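Local structure of probable fumarate reductase Ifc3 (Shewanella frigidimarina, 1QO8) at residues A511-L516 with D522-A527. The protein is a flavocytochrome that uses FAD and four covalently bound c-type haems to reduce fumarate to succinate in vitro, and forms a homodimer. Sequence-based numbering, arbitrary orientation.
Sequences ASVLDL and DGLFAA
Ser-512 and Phe-525 illustrate how two strands can pair through a single antiparallel, non-hydrogen-bonded bridge while running at 103° to one another. Backbone hydrogen bonds flank the pair: Ala-526 N reaches Ala-511 O at 3.0 Å, and Val-513 N meets Leu-524 O at 3.1 Å. Leu-524 O has a second donor, a water 2.9 Å away that also accepts a hydrogen bond from Ser-512 OG, so the water bridges the backbone of one strand to the side chain of the other. This water sits over one face of the Phe-525 ring, near its rim. With CG anti to its own carbonyl carbon (chi1 -58°), Phe-525 lays the CD2 edge of the ring beside Ala-511 O, 3.5 Å off and near the ring plane. Asn-558 and Ala-559 of helix 543-563 pack on the phenyl ring. An alanine in place of Phe-525 would remove the ring beside Ala-511 O and beneath the water, and would probably leave a gap against that helix. The branches of Val-513 divide the apolar work: CB and CG1 meet Leu-524 CD1, the nearer, CB, at 3.5 Å, whereas CG2 presses tightly on Ala-526 CB, 3.5 Å away. Beyond them, Leu-306 backs Leu-524 and Ala-526. Strand 512-514 crosses strand 524-526, an edge strand, next to strand 303-306, of the five-stranded parallel sheet in the Rossmann-type FAD-binding domain.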
loop_
_atom_site.group_PDB
_atom_site.type_symbol
_atom_site.label_atom_id
_atom_site.label_comp_id
_atom_site.label_asym_id
_atom_site.label_seq_id
_atom_site.Cartn_x
_atom_site.Cartn_y
_atom_site.Cartn_z
ATOM N N ALA A 511 -6.847 20.043 -5.147
ATOM C CA ALA A 511 -7.633 18.873 -4.857
ATOM C C ALA A 511 -7.955 18.096 -6.117
ATOM O O ALA A 511 -8.945 17.338 -6.119
ATOM C CB ALA A 511 -8.951 19.165 -4.124
ATOM N N SER A 512 -7.105 18.199 -7.138
ATOM C CA SER A 512 -7.144 17.221 -8.212
ATOM C C SER A 512 -6.556 15.905 -7.675
ATOM O O SER A 512 -5.515 16.036 -7.005
ATOM C CB SER A 512 -6.190 17.647 -9.357
ATOM O OG SER A 512 -6.874 18.586 -10.176
ATOM N N VAL A 513 -7.167 14.782 -8.048
ATOM C CA VAL A 513 -6.449 13.527 -7.847
ATOM C C VAL A 513 -5.319 13.378 -8.871
ATOM O O VAL A 513 -5.472 13.705 -10.047
ATOM C CB VAL A 513 -7.460 12.375 -7.950
ATOM C CG1 VAL A 513 -6.779 11.028 -7.761
ATOM C CG2 VAL A 513 -8.553 12.542 -6.855
ATOM N N LEU A 514 -4.167 12.867 -8.439
ATOM C CA LEU A 514 -3.010 12.676 -9.290
ATOM C C LEU A 514 -2.882 11.245 -9.815
ATOM O O LEU A 514 -3.343 10.274 -9.231
ATOM C CB LEU A 514 -1.745 13.029 -8.474
ATOM C CG LEU A 514 -1.905 14.327 -7.678
ATOM C CD1 LEU A 514 -0.681 14.605 -6.821
ATOM C CD2 LEU A 514 -2.209 15.494 -8.646
ATOM N N ASP A 515 -2.271 11.144 -11.001
ATOM C CA ASP A 515 -1.984 9.883 -11.678
ATOM C C ASP A 515 -0.617 9.410 -11.248
ATOM O O ASP A 515 -0.069 9.950 -10.309
ATOM C CB ASP A 515 -2.019 10.017 -13.227
ATOM C CG ASP A 515 -0.985 11.040 -13.712
ATOM O OD1 ASP A 515 0.034 11.401 -13.098
ATOM O OD2 ASP A 515 -1.240 11.631 -14.779
ATOM N N LEU A 516 -0.017 8.399 -11.834
ATOM C CA LEU A 516 1.269 7.831 -11.452
ATOM C C LEU A 516 2.489 8.687 -11.765
ATOM O O LEU A 516 3.552 8.387 -11.232
ATOM C CB LEU A 516 1.478 6.458 -12.114
ATOM C CG LEU A 516 0.347 5.463 -11.790
ATOM C CD1 LEU A 516 0.711 4.143 -12.452
ATOM C CD2 LEU A 516 0.129 5.398 -10.271
ATOM N N ASP A 522 -7.502 14.494 -15.386
ATOM C CA ASP A 522 -8.473 15.367 -15.986
ATOM C C ASP A 522 -9.907 14.990 -15.630
ATOM O O ASP A 522 -10.362 13.905 -15.993
ATOM C CB ASP A 522 -8.338 15.251 -17.547
ATOM C CG ASP A 522 -9.266 16.297 -18.179
ATOM O OD1 ASP A 522 -9.086 17.495 -17.892
ATOM O OD2 ASP A 522 -10.184 15.868 -18.912
ATOM N N GLY A 523 -10.635 15.841 -14.936
ATOM C CA GLY A 523 -12.010 15.481 -14.523
ATOM C C GLY A 523 -12.140 14.957 -13.091
ATOM O O GLY A 523 -13.308 14.733 -12.664
ATOM N N LEU A 524 -11.093 14.641 -12.357
ATOM C CA LEU A 524 -11.196 13.906 -11.078
ATOM C C LEU A 524 -10.687 14.708 -9.876
ATOM O O LEU A 524 -9.571 15.208 -9.896
ATOM C CB LEU A 524 -10.380 12.620 -11.063
ATOM C CG LEU A 524 -10.883 11.339 -10.429
ATOM C CD1 LEU A 524 -9.806 10.494 -9.782
ATOM C CD2 LEU A 524 -12.082 11.422 -9.504
ATOM N N PHE A 525 -11.491 14.921 -8.838
ATOM C CA PHE A 525 -11.101 15.694 -7.641
ATOM C C PHE A 525 -11.411 14.882 -6.383
ATOM O O PHE A 525 -12.166 13.915 -6.478
ATOM C CB PHE A 525 -11.840 17.037 -7.581
ATOM C CG PHE A 525 -11.599 17.896 -8.819
ATOM C CD1 PHE A 525 -12.366 17.687 -9.963
ATOM C CD2 PHE A 525 -10.590 18.813 -8.844
ATOM C CE1 PHE A 525 -12.111 18.409 -11.106
ATOM C CE2 PHE A 525 -10.327 19.555 -10.003
ATOM C CZ PHE A 525 -11.117 19.357 -11.135
ATOM N N ALA A 526 -10.910 15.257 -5.216
ATOM C CA ALA A 526 -11.211 14.448 -4.021
ATOM C C ALA A 526 -10.979 15.328 -2.781
ATOM O O ALA A 526 -10.201 16.286 -2.861
ATOM C CB ALA A 526 -10.421 13.162 -3.981
ATOM N N ALA A 527 -11.708 15.015 -1.734
ATOM C CA ALA A 527 -11.591 15.693 -0.449
ATOM C C ALA A 527 -11.992 14.831 0.723
ATOM O O ALA A 527 -12.816 13.917 0.557
ATOM C CB ALA A 527 -12.418 16.988 -0.453
HETATM O O HOH W 1 -8.471 16.985 -11.837
#